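Local coordinates for protein toll (Drosophila melanogaster, PDB 4LXR) that acts as the receptor for cleaved spaetzle C-106, activating signalling that induces the antifungal peptide drosomycin and sets dorsal-ventral polarity in the embryo, at residues 265-270 / 291-296; 286-291 / 309-314; 314-319 / 338-343; 334-339 / 359-364. All blocks are in the same frame, centred on the assembly; numbering follows the deposited sequence.

Contact 1: 265-270 / 291-296; sequences NKHLNE and QPELQI
The backbone oxygen of N269 is gripped by two amides of the neighbouring leucine-rich repeat, Q295 N at 2.9 Å and I296 N at 3.1 Å. I296 N approaches in the carbonyl plane and Q295 N is tilted out of it, where the parallel pairing of E270 with I296 begins. The side chain of N269 adds a second grip. With CG turned anti to the backbone N (chi1 175°), ND2 reaches back across the contact, meeting Q295 OE1 at 2.6 Å in its own amide plane and E293 O at 3.2 Å almost end-on to that carbonyl. Putting a leucine at N269 would probably leave Q295 OE1 and E293 O without this shared donor and let the Q295 amide turn. Farther back, H267 ND1 donates to E293 OE1 at 2.9 Å; the oxygen lies in the ring plane, and the donor comes from its syn side, 32° out of the carboxylate plane. One water joins the same OE1 to H267 O, and another gathers L268 O, Q291 OE1 and E293 N. Q291 NE2 reaches N265 O at 3.0 Å from above the carbonyl plane, while N265 ND2 turns to L241 O and F238 O in the preceding coil. Side-chain amides thus serve N265 O and E293 O, and a water serves L268 O and E293 N, so polar bonds probably do much to set the register of these two coils.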
# COMPACT_ATOMS: atom_id res chain seq x y z
N ASN A 265 -25.52 29.04 19.30
CA ASN A 265 -24.18 29.07 18.75
C ASN A 265 -24.22 29.12 17.22
O ASN A 265 -23.97 28.10 16.55
CB ASN A 265 -23.40 27.85 19.22
CG ASN A 265 -23.63 27.56 20.69
OD1 ASN A 265 -24.43 26.69 21.04
ND2 ASN A 265 -22.94 28.29 21.56
N LYS A 266 -24.53 30.30 16.69
CA LYS A 266 -24.80 30.50 15.26
C LYS A 266 -23.56 30.91 14.45
O LYS A 266 -23.68 31.41 13.33
CB LYS A 266 -25.89 31.56 15.08
CG LYS A 266 -27.28 31.08 15.46
CD LYS A 266 -27.63 29.80 14.69
CE LYS A 266 -29.10 29.45 14.88
NZ LYS A 266 -29.36 28.03 14.55
N HIS A 267 -22.39 30.71 15.03
CA HIS A 267 -21.16 30.96 14.32
C HIS A 267 -20.35 29.69 14.21
O HIS A 267 -19.19 29.72 13.82
CB HIS A 267 -20.36 32.07 15.01
CG HIS A 267 -20.97 33.42 14.84
ND1 HIS A 267 -21.03 34.05 13.62
CD2 HIS A 267 -21.59 34.25 15.72
CE1 HIS A 267 -21.65 35.21 13.75
NE2 HIS A 267 -21.99 35.36 15.01
N LEU A 268 -20.98 28.57 14.57
CA LEU A 268 -20.31 27.27 14.52
C LEU A 268 -19.75 27.02 13.13
O LEU A 268 -20.43 27.23 12.13
CB LEU A 268 -21.27 26.12 14.88
CG LEU A 268 -21.56 25.83 16.35
CD1 LEU A 268 -22.57 24.68 16.46
CD2 LEU A 268 -20.27 25.50 17.09
N ASN A 269 -18.50 26.59 13.09
CA ASN A 269 -17.84 26.25 11.85
C ASN A 269 -17.50 24.75 11.78
O ASN A 269 -17.46 24.17 10.70
CB ASN A 269 -16.57 27.12 11.69
CG ASN A 269 -15.76 26.73 10.47
OD1 ASN A 269 -14.72 26.09 10.60
ND2 ASN A 269 -16.23 27.11 9.28
N GLU A 270 -17.26 24.14 12.93
CA GLU A 270 -16.88 22.73 12.98
C GLU A 270 -17.34 22.12 14.30
O GLU A 270 -17.13 22.71 15.36
CB GLU A 270 -15.35 22.55 12.82
CG GLU A 270 -14.84 21.13 13.17
CD GLU A 270 -13.49 20.76 12.51
OE1 GLU A 270 -13.10 19.57 12.58
OE2 GLU A 270 -12.84 21.63 11.91
N GLN A 291 -27.50 26.76 10.47
CA GLN A 291 -26.16 27.24 10.81
C GLN A 291 -25.50 27.85 9.58
O GLN A 291 -25.08 27.13 8.67
CB GLN A 291 -25.32 26.07 11.33
CG GLN A 291 -25.78 25.57 12.69
CD GLN A 291 -25.34 26.49 13.81
OE1 GLN A 291 -24.59 27.45 13.59
NE2 GLN A 291 -25.81 26.21 15.02
N PRO A 292 -25.41 29.19 9.54
CA PRO A 292 -24.95 29.82 8.29
C PRO A 292 -23.45 29.64 8.01
O PRO A 292 -23.04 29.79 6.87
CB PRO A 292 -25.33 31.30 8.47
CG PRO A 292 -25.36 31.51 9.96
CD PRO A 292 -25.82 30.18 10.55
N GLU A 293 -22.65 29.30 9.02
CA GLU A 293 -21.20 29.23 8.83
C GLU A 293 -20.63 27.82 9.06
O GLU A 293 -19.41 27.64 9.08
CB GLU A 293 -20.49 30.25 9.73
CG GLU A 293 -20.73 31.72 9.34
CD GLU A 293 -20.42 32.71 10.47
OE1 GLU A 293 -19.94 32.28 11.54
OE2 GLU A 293 -20.65 33.92 10.30
N LEU A 294 -21.50 26.84 9.25
CA LEU A 294 -21.04 25.48 9.55
C LEU A 294 -20.45 24.80 8.31
O LEU A 294 -21.10 24.73 7.27
CB LEU A 294 -22.20 24.66 10.09
CG LEU A 294 -21.93 23.20 10.48
CD1 LEU A 294 -20.83 23.08 11.55
CD2 LEU A 294 -23.24 22.61 10.98
N GLN A 295 -19.21 24.32 8.41
CA GLN A 295 -18.53 23.69 7.28
C GLN A 295 -18.14 22.22 7.49
O GLN A 295 -18.13 21.45 6.54
CB GLN A 295 -17.27 24.46 6.89
CG GLN A 295 -17.51 25.85 6.37
CD GLN A 295 -16.22 26.55 6.00
OE1 GLN A 295 -15.32 26.68 6.83
NE2 GLN A 295 -16.12 26.99 4.75
N ILE A 296 -17.80 21.85 8.72
CA ILE A 296 -17.22 20.53 8.97
C ILE A 296 -17.92 19.76 10.08
O ILE A 296 -18.16 20.29 11.18
CB ILE A 296 -15.74 20.66 9.36
CG1 ILE A 296 -14.94 21.28 8.21
CG2 ILE A 296 -15.16 19.28 9.77
CD1 ILE A 296 -13.58 21.78 8.62
O HOH W 1 -17.89 30.85 12.00
O HOH W 2 -22.84 28.32 11.72

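Contact 2: 286-291 / 309-314; sequences RLFANQ and DLFEHS
This is loop-on-loop packing on the outer, convex side of the leucine-rich repeat solenoid, where the return loop of one coil, 286-291, lies on that of the next, 309-314. The evidence is the repeated turn: type I turns from R286 to A289 and from D309 to E312 are stacked one coil apart, and the CA atoms of R286 and L310 approach to 4.3 Å. On the inner side the packing is apolar. F288 and L310 lie side by side, pointing the same way, with F288 CD2 at 4.2 Å from L310 CD1, and F288 CB rests 4.0 Å from F311 CD1. Both phenylalanines also touch L297 of strand 296-299, so successive aromatic rings fill the space between loop and strand, consistent with the phenylalanine spine of this repeat family. Toward solvent the contact turns polar. R286 N donates to D309 OD1 at 2.8 Å from above the carboxylate plane, an approach made possible by a chi1 of 61° that sets CG of D309 between its backbone N and carbonyl carbon; the other oxygen, OD2, is bonded to S285 OG. The R286 guanidinium makes only long salt bridges to D309 and E312, and its side chain is poorly ordered, so these count as loose electrostatics. N290 N is held more firmly, at 2.8 Å from E312 O. S314 OG reaches from one loop into the other and pins two of its main-chain groups: it donates to F288 O at 2.7 Å, in the carbonyl plane on a lone pair, and accepts from Q291 N at 3.1 Å.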
# COMPACT_ATOMS: atom_id res chain seq x y z
N ARG A 286 -32.93 18.55 13.79
CA ARG A 286 -32.33 19.84 13.46
C ARG A 286 -31.12 20.24 14.30
O ARG A 286 -30.85 21.43 14.44
CB ARG A 286 -33.39 20.95 13.53
CG ARG A 286 -34.37 20.92 12.38
CD ARG A 286 -35.16 22.20 12.32
NE ARG A 286 -36.26 22.21 13.27
CZ ARG A 286 -37.47 21.74 13.00
NH1 ARG A 286 -37.73 21.21 11.81
NH2 ARG A 286 -38.43 21.78 13.92
N LEU A 287 -30.42 19.26 14.86
CA LEU A 287 -29.28 19.57 15.73
C LEU A 287 -28.29 20.50 15.04
O LEU A 287 -27.80 21.45 15.65
CB LEU A 287 -28.57 18.29 16.18
CG LEU A 287 -27.32 18.48 17.03
CD1 LEU A 287 -27.70 19.06 18.40
CD2 LEU A 287 -26.52 17.17 17.20
N PHE A 288 -28.01 20.22 13.76
CA PHE A 288 -27.06 21.01 12.97
C PHE A 288 -27.73 21.85 11.90
O PHE A 288 -27.12 22.20 10.89
CB PHE A 288 -26.00 20.11 12.34
CG PHE A 288 -25.15 19.39 13.34
CD1 PHE A 288 -24.38 20.10 14.26
CD2 PHE A 288 -25.14 18.00 13.37
CE1 PHE A 288 -23.60 19.43 15.19
CE2 PHE A 288 -24.36 17.31 14.31
CZ PHE A 288 -23.58 18.03 15.21
N ALA A 289 -28.99 22.20 12.13
CA ALA A 289 -29.75 22.98 11.16
C ALA A 289 -29.58 24.49 11.38
O ALA A 289 -29.18 24.93 12.46
CB ALA A 289 -31.21 22.61 11.22
N ASN A 290 -29.88 25.26 10.34
CA ASN A 290 -29.92 26.72 10.43
C ASN A 290 -28.61 27.35 10.90
O ASN A 290 -28.61 28.33 11.63
CB ASN A 290 -31.07 27.18 11.32
CG ASN A 290 -32.42 26.72 10.80
OD1 ASN A 290 -33.10 25.91 11.42
ND2 ASN A 290 -32.81 27.25 9.65
N GLN A 291 -27.50 26.76 10.47
CA GLN A 291 -26.16 27.24 10.81
C GLN A 291 -25.50 27.85 9.58
O GLN A 291 -25.08 27.13 8.67
CB GLN A 291 -25.32 26.07 11.33
CG GLN A 291 -25.78 25.57 12.69
CD GLN A 291 -25.34 26.49 13.81
OE1 GLN A 291 -24.59 27.45 13.59
NE2 GLN A 291 -25.81 26.21 15.02
N ASP A 309 -33.96 16.24 8.83
CA ASP A 309 -33.82 17.68 9.04
C ASP A 309 -32.52 18.07 9.75
O ASP A 309 -32.38 19.19 10.24
CB ASP A 309 -35.04 18.24 9.81
CG ASP A 309 -35.21 17.63 11.21
OD1 ASP A 309 -34.22 17.14 11.81
OD2 ASP A 309 -36.35 17.65 11.73
N LEU A 310 -31.58 17.13 9.80
CA LEU A 310 -30.36 17.29 10.59
C LEU A 310 -29.50 18.47 10.15
O LEU A 310 -28.89 19.14 10.99
CB LEU A 310 -29.53 16.00 10.57
CG LEU A 310 -28.34 15.95 11.55
CD1 LEU A 310 -28.84 16.11 12.99
CD2 LEU A 310 -27.52 14.65 11.39
N PHE A 311 -29.43 18.71 8.85
CA PHE A 311 -28.59 19.77 8.31
C PHE A 311 -29.39 20.83 7.57
O PHE A 311 -28.82 21.51 6.71
CB PHE A 311 -27.61 19.21 7.28
CG PHE A 311 -26.82 18.03 7.75
CD1 PHE A 311 -25.98 18.13 8.85
CD2 PHE A 311 -26.86 16.83 7.05
CE1 PHE A 311 -25.24 17.05 9.28
CE2 PHE A 311 -26.13 15.75 7.46
CZ PHE A 311 -25.32 15.85 8.57
N GLU A 312 -30.69 20.96 7.85
CA GLU A 312 -31.52 21.79 6.98
C GLU A 312 -31.13 23.26 7.06
O GLU A 312 -30.84 23.78 8.14
CB GLU A 312 -33.03 21.58 7.20
CG GLU A 312 -33.58 22.09 8.51
CD GLU A 312 -35.11 22.09 8.53
OE1 GLU A 312 -35.70 22.90 9.28
OE2 GLU A 312 -35.72 21.28 7.82
N HIS A 313 -31.10 23.90 5.90
CA HIS A 313 -30.69 25.30 5.75
C HIS A 313 -29.25 25.57 6.17
O HIS A 313 -28.86 26.73 6.26
CB HIS A 313 -31.66 26.25 6.46
CG HIS A 313 -33.07 26.10 5.99
ND1 HIS A 313 -34.09 25.63 6.80
CD2 HIS A 313 -33.63 26.34 4.78
CE1 HIS A 313 -35.21 25.60 6.11
NE2 HIS A 313 -34.97 26.02 4.89
N SER A 314 -28.46 24.53 6.40
CA SER A 314 -27.03 24.71 6.67
C SER A 314 -26.25 24.55 5.36
O SER A 314 -25.67 23.50 5.09
CB SER A 314 -26.56 23.75 7.75
OG SER A 314 -27.16 24.07 9.01

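Contact 3: 314-319 / 338-343; sequences STQITN and QVNLLS. With NAG (2-acetamido-2-deoxy-beta-D-glucopyranose), chain D; NAG (2-acetamido-2-deoxy-beta-D-glucopyranose), chain L.
Segments 314-319 and 338-343 run in parallel as equivalent parts of adjacent leucine-rich repeat coils, each opening with a type I turn and ending in a strand at the bridge N319-S343. Their CA atoms come nearest at T318 and L341, 4.0 Å apart, and T318 O takes both L342 N at 2.9 Å and S343 N at 3.1 Å. Before the strands, side-chain amides replace backbone pairing. Q338 NE2 donates to S314 O at 2.9 Å from above the carbonyl plane and also serves F311 O. N340 ND2 meets T315 O at 2.9 Å, 41° out of that carbonyl's plane, while its OD1 accepts from O6 of the N-acetylglucosamine in chain L. A valine in place of N340 would probably deprive T315 O of this donor and the sugar hydroxyl of its acceptor. A water links T315 O, I317 O and N340 N. Beneath, I317 CG2 touches L341 CD1 at 4.2 Å in the solenoid interior. N319 is glycosylated: its ND2 is covalently bound to C1 of the chain D sugar, whose ring O5 lies 3.2 Å from S343 CB.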
# COMPACT_ATOMS: atom_id res chain seq x y z
N SER A 314 -28.46 24.53 6.40
CA SER A 314 -27.03 24.71 6.67
C SER A 314 -26.25 24.55 5.36
O SER A 314 -25.67 23.50 5.09
CB SER A 314 -26.56 23.75 7.75
OG SER A 314 -27.16 24.07 9.01
N THR A 315 -26.26 25.60 4.55
CA THR A 315 -25.88 25.50 3.15
C THR A 315 -24.37 25.52 2.92
O THR A 315 -23.90 25.15 1.84
CB THR A 315 -26.55 26.60 2.30
OG1 THR A 315 -25.97 27.87 2.59
CG2 THR A 315 -28.05 26.66 2.58
N GLN A 316 -23.61 25.93 3.94
CA GLN A 316 -22.16 26.07 3.78
C GLN A 316 -21.35 24.83 4.13
O GLN A 316 -20.13 24.85 4.06
CB GLN A 316 -21.63 27.27 4.58
CG GLN A 316 -22.20 28.61 4.14
CD GLN A 316 -22.24 28.77 2.63
OE1 GLN A 316 -23.32 28.86 2.04
NE2 GLN A 316 -21.07 28.81 2.01
N ILE A 317 -22.01 23.74 4.52
CA ILE A 317 -21.28 22.53 4.88
C ILE A 317 -20.46 21.98 3.70
O ILE A 317 -20.98 21.80 2.60
CB ILE A 317 -22.24 21.45 5.42
CG1 ILE A 317 -22.95 21.97 6.68
CG2 ILE A 317 -21.47 20.19 5.72
CD1 ILE A 317 -23.91 20.99 7.30
N THR A 318 -19.18 21.71 3.94
CA THR A 318 -18.29 21.23 2.89
C THR A 318 -17.75 19.83 3.19
O THR A 318 -17.37 19.10 2.28
CB THR A 318 -17.10 22.20 2.70
OG1 THR A 318 -16.39 22.33 3.94
CG2 THR A 318 -17.60 23.58 2.21
N ASN A 319 -17.71 19.45 4.46
CA ASN A 319 -17.10 18.17 4.82
C ASN A 319 -17.90 17.46 5.88
O ASN A 319 -18.13 18.01 6.95
CB ASN A 319 -15.68 18.39 5.33
CG ASN A 319 -14.77 19.00 4.28
OD1 ASN A 319 -14.79 20.20 4.04
ND2 ASN A 319 -13.95 18.15 3.66
N GLN A 338 -27.43 20.86 1.05
CA GLN A 338 -25.97 20.88 1.02
C GLN A 338 -25.37 21.11 -0.39
O GLN A 338 -24.61 20.29 -0.90
CB GLN A 338 -25.40 19.63 1.70
CG GLN A 338 -25.37 19.74 3.24
CD GLN A 338 -26.75 19.88 3.84
OE1 GLN A 338 -27.60 19.01 3.64
NE2 GLN A 338 -27.00 20.99 4.55
N VAL A 339 -25.68 22.26 -0.97
CA VAL A 339 -25.20 22.62 -2.30
C VAL A 339 -23.66 22.77 -2.39
O VAL A 339 -23.09 22.70 -3.48
CB VAL A 339 -25.92 23.90 -2.81
CG1 VAL A 339 -25.41 25.16 -2.09
CG2 VAL A 339 -25.78 24.03 -4.31
N ASN A 340 -22.99 22.95 -1.26
CA ASN A 340 -21.55 23.17 -1.25
C ASN A 340 -20.74 22.00 -0.71
O ASN A 340 -19.54 22.14 -0.47
CB ASN A 340 -21.20 24.43 -0.44
CG ASN A 340 -21.68 25.70 -1.10
OD1 ASN A 340 -21.33 25.99 -2.24
ND2 ASN A 340 -22.51 26.46 -0.38
N LEU A 341 -21.40 20.87 -0.48
CA LEU A 341 -20.72 19.71 0.08
C LEU A 341 -19.64 19.23 -0.89
O LEU A 341 -19.90 19.09 -2.09
CB LEU A 341 -21.74 18.61 0.37
CG LEU A 341 -21.23 17.34 1.05
CD1 LEU A 341 -20.64 17.65 2.42
CD2 LEU A 341 -22.37 16.33 1.16
N LEU A 342 -18.43 19.02 -0.39
CA LEU A 342 -17.31 18.60 -1.23
C LEU A 342 -16.95 17.13 -0.97
O LEU A 342 -16.60 16.38 -1.88
CB LEU A 342 -16.07 19.47 -1.00
CG LEU A 342 -16.21 20.97 -1.28
CD1 LEU A 342 -14.90 21.70 -0.94
CD2 LEU A 342 -16.66 21.24 -2.73
N SER A 343 -17.02 16.73 0.29
CA SER A 343 -16.61 15.40 0.70
C SER A 343 -17.65 14.81 1.64
O SER A 343 -18.05 15.44 2.62
CB SER A 343 -15.27 15.48 1.44
OG SER A 343 -14.90 14.22 1.95
C1 NAG D . -12.99 18.67 2.72
C2 NAG D . -11.52 18.70 3.18
C3 NAG D . -10.61 19.16 2.05
C4 NAG D . -10.86 18.35 0.78
C5 NAG D . -12.34 18.35 0.43
C6 NAG D . -12.69 17.49 -0.77
C7 NAG D . -11.13 19.06 5.58
C8 NAG D . -10.94 20.08 6.66
N2 NAG D . -11.34 19.54 4.35
O3 NAG D . -9.25 19.03 2.46
O4 NAG D . -10.14 18.96 -0.29
O5 NAG D . -13.10 17.85 1.54
O6 NAG D . -12.20 16.16 -0.63
O7 NAG D . -11.10 17.86 5.81
C1 NAG L . -21.41 24.73 -6.32
C2 NAG L . -22.80 24.49 -6.99
C3 NAG L . -23.35 25.79 -7.58
C4 NAG L . -23.37 26.89 -6.53
C5 NAG L . -21.95 27.10 -6.04
C6 NAG L . -21.84 28.17 -4.97
C7 NAG L . -21.94 23.49 -9.08
C8 NAG L . -22.04 22.32 -10.01
N2 NAG L . -22.74 23.45 -8.00
O3 NAG L . -24.67 25.55 -8.07
O4 NAG L . -23.93 28.09 -7.05
O5 NAG L . -21.48 25.88 -5.44
O6 NAG L . -22.68 27.88 -3.86
O7 NAG L . -21.16 24.42 -9.29
O HOH W 3 -23.40 22.59 1.45

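Contact 4: 334-339 / 359-364; sequences LLEHQV and FAHTTN. With NAG (2-acetamido-2-deoxy-beta-D-glucopyranose), chain L.
F359 meets L335 first: its CE1 lies 4.0 Å from L335 CD1, the two side chains running alongside each other into the solenoid interior, where both also touch L344 of strand 343-345. At H361 the backbone N reaches across through a water, to which it donates at 3.0 Å; the onward bond from that water to L335 O is weak. The H361 ring, with CG beside the backbone N (chi1 -60°), receives E336 CG over one face, 4.3 Å from the ring centroid and 21° off the normal. This CH-pi contact uses the aliphatic part of the glutamate, whose carboxylate does not touch the imidazole. T362, centre of an inverse gamma turn, fits its methyl CG2 against L335 CB at 3.9 Å, close to the matching gamma turn centred on Q338. T363 turns its hydroxyl to the glycan: OG1 accepts from N2 of the chain L N-acetylglucosamine at 2.8 Å, in a nearly straight bond (175°). N364 carries that sugar, its ND2 joined covalently to C1, and the same nitrogen donates to V339 O at 2.8 Å with the acceptor in the amide plane. Since a glycosylated amide nitrogen keeps a single hydrogen, this bond uses it up. The N364 amide is thereby anchored to the preceding coil, which probably restrains the start of the linkage; beyond the covalent link, T363 holds the sugar at its acetamido group and N340 OD1 at O6.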
# COMPACT_ATOMS: atom_id res chain seq x y z
N LEU A 334 -31.87 14.29 3.60
CA LEU A 334 -30.75 14.60 4.47
C LEU A 334 -29.81 15.69 3.94
O LEU A 334 -29.38 16.56 4.69
CB LEU A 334 -29.93 13.35 4.80
CG LEU A 334 -28.87 13.63 5.87
CD1 LEU A 334 -29.53 14.04 7.18
CD2 LEU A 334 -27.97 12.43 6.09
N LEU A 335 -29.52 15.64 2.64
CA LEU A 335 -28.52 16.52 2.04
C LEU A 335 -29.13 17.49 1.04
O LEU A 335 -28.44 18.04 0.18
CB LEU A 335 -27.42 15.71 1.36
CG LEU A 335 -26.67 14.73 2.26
CD1 LEU A 335 -25.76 13.87 1.44
CD2 LEU A 335 -25.87 15.45 3.33
N GLU A 336 -30.43 17.71 1.16
CA GLU A 336 -31.18 18.54 0.23
C GLU A 336 -30.69 19.99 0.16
O GLU A 336 -30.81 20.65 -0.88
CB GLU A 336 -32.66 18.50 0.62
CG GLU A 336 -33.60 19.17 -0.34
CD GLU A 336 -35.00 19.30 0.23
OE1 GLU A 336 -35.29 18.62 1.24
OE2 GLU A 336 -35.81 20.08 -0.33
N HIS A 337 -30.12 20.50 1.25
CA HIS A 337 -29.64 21.88 1.25
C HIS A 337 -28.12 21.99 1.08
O HIS A 337 -27.59 23.09 0.94
CB HIS A 337 -30.11 22.61 2.52
CG HIS A 337 -31.60 22.66 2.68
ND1 HIS A 337 -32.38 23.58 2.02
CD2 HIS A 337 -32.45 21.89 3.40
CE1 HIS A 337 -33.65 23.38 2.33
NE2 HIS A 337 -33.72 22.36 3.16
N GLN A 338 -27.43 20.86 1.05
CA GLN A 338 -25.97 20.88 1.02
C GLN A 338 -25.37 21.11 -0.39
O GLN A 338 -24.61 20.29 -0.90
CB GLN A 338 -25.40 19.63 1.70
CG GLN A 338 -25.37 19.74 3.24
CD GLN A 338 -26.75 19.88 3.84
OE1 GLN A 338 -27.60 19.01 3.64
NE2 GLN A 338 -27.00 20.99 4.55
N VAL A 339 -25.68 22.26 -0.97
CA VAL A 339 -25.20 22.62 -2.30
C VAL A 339 -23.66 22.77 -2.39
O VAL A 339 -23.09 22.70 -3.48
CB VAL A 339 -25.92 23.90 -2.81
CG1 VAL A 339 -25.41 25.16 -2.09
CG2 VAL A 339 -25.78 24.03 -4.31
N PHE A 359 -28.51 12.46 -3.51
CA PHE A 359 -27.45 13.33 -4.02
C PHE A 359 -27.98 14.24 -5.12
O PHE A 359 -27.22 14.65 -6.00
CB PHE A 359 -26.27 12.50 -4.57
CG PHE A 359 -25.65 11.58 -3.54
CD1 PHE A 359 -25.18 12.09 -2.33
CD2 PHE A 359 -25.55 10.22 -3.77
CE1 PHE A 359 -24.61 11.25 -1.37
CE2 PHE A 359 -25.00 9.36 -2.82
CZ PHE A 359 -24.52 9.87 -1.61
N ALA A 360 -29.26 14.56 -5.07
CA ALA A 360 -29.84 15.39 -6.12
C ALA A 360 -29.34 16.84 -6.09
O ALA A 360 -29.27 17.49 -7.13
CB ALA A 360 -31.37 15.35 -6.08
N HIS A 361 -28.98 17.33 -4.91
CA HIS A 361 -28.58 18.74 -4.77
C HIS A 361 -27.10 18.93 -4.45
O HIS A 361 -26.61 20.06 -4.46
CB HIS A 361 -29.45 19.48 -3.74
CG HIS A 361 -30.91 19.50 -4.08
ND1 HIS A 361 -31.73 18.40 -3.94
CD2 HIS A 361 -31.70 20.49 -4.56
CE1 HIS A 361 -32.96 18.71 -4.33
NE2 HIS A 361 -32.96 19.97 -4.71
N THR A 362 -26.38 17.86 -4.15
CA THR A 362 -24.97 18.00 -3.78
C THR A 362 -24.12 18.03 -5.04
O THR A 362 -23.27 17.16 -5.22
CB THR A 362 -24.47 16.83 -2.95
OG1 THR A 362 -24.73 15.61 -3.66
CG2 THR A 362 -25.16 16.80 -1.59
N THR A 363 -24.36 19.03 -5.88
CA THR A 363 -23.78 19.05 -7.22
C THR A 363 -22.30 19.40 -7.22
O THR A 363 -21.64 19.28 -8.25
CB THR A 363 -24.56 20.00 -8.17
OG1 THR A 363 -24.52 21.33 -7.64
CG2 THR A 363 -26.00 19.55 -8.30
N ASN A 364 -21.78 19.82 -6.07
CA ASN A 364 -20.37 20.16 -5.93
C ASN A 364 -19.53 19.03 -5.33
O ASN A 364 -18.33 19.20 -5.11
CB ASN A 364 -20.21 21.42 -5.08
CG ASN A 364 -20.36 22.69 -5.89
OD1 ASN A 364 -19.66 22.89 -6.87
ND2 ASN A 364 -21.30 23.55 -5.48
C1 NAG L . -21.41 24.73 -6.32
C2 NAG L . -22.80 24.49 -6.99
C3 NAG L . -23.35 25.79 -7.58
C4 NAG L . -23.37 26.89 -6.53
C5 NAG L . -21.95 27.10 -6.04
C6 NAG L . -21.84 28.17 -4.97
C7 NAG L . -21.94 23.49 -9.08
C8 NAG L . -22.04 22.32 -10.01
N2 NAG L . -22.74 23.45 -8.00
O3 NAG L . -24.67 25.55 -8.07
O4 NAG L . -23.93 28.09 -7.05
O5 NAG L . -21.48 25.88 -5.44
O6 NAG L . -22.68 27.88 -3.86
O7 NAG L . -21.16 24.42 -9.29
O HOH W 4 -28.80 16.21 -2.08
O HOH W 5 -22.18 19.53 -3.21

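Overall arrangement
The four contacts follow one another along neighbouring coils of the Toll ectodomain's leucine-rich repeat solenoid. Contacts 1 and 3 lie on the approaches to parallel strands 270-273, 296-299, 319-321 and 343-345; contacts 2 and 4 join the return loops on the convex side. Contacts 1 and 2 interlock along the chain, sharing Q291, with centres about 10 Å apart. S314 links contact 2 to contact 3, and Q338 and V339 link contact 3 to contact 4, whose centres are about 8 Å apart. Contacts 1 and 4, about 17 Å between centres, do not touch. The chain L sugar meets both contacts 3 and 4, so a surface glycan spans the boundary between these two contacts.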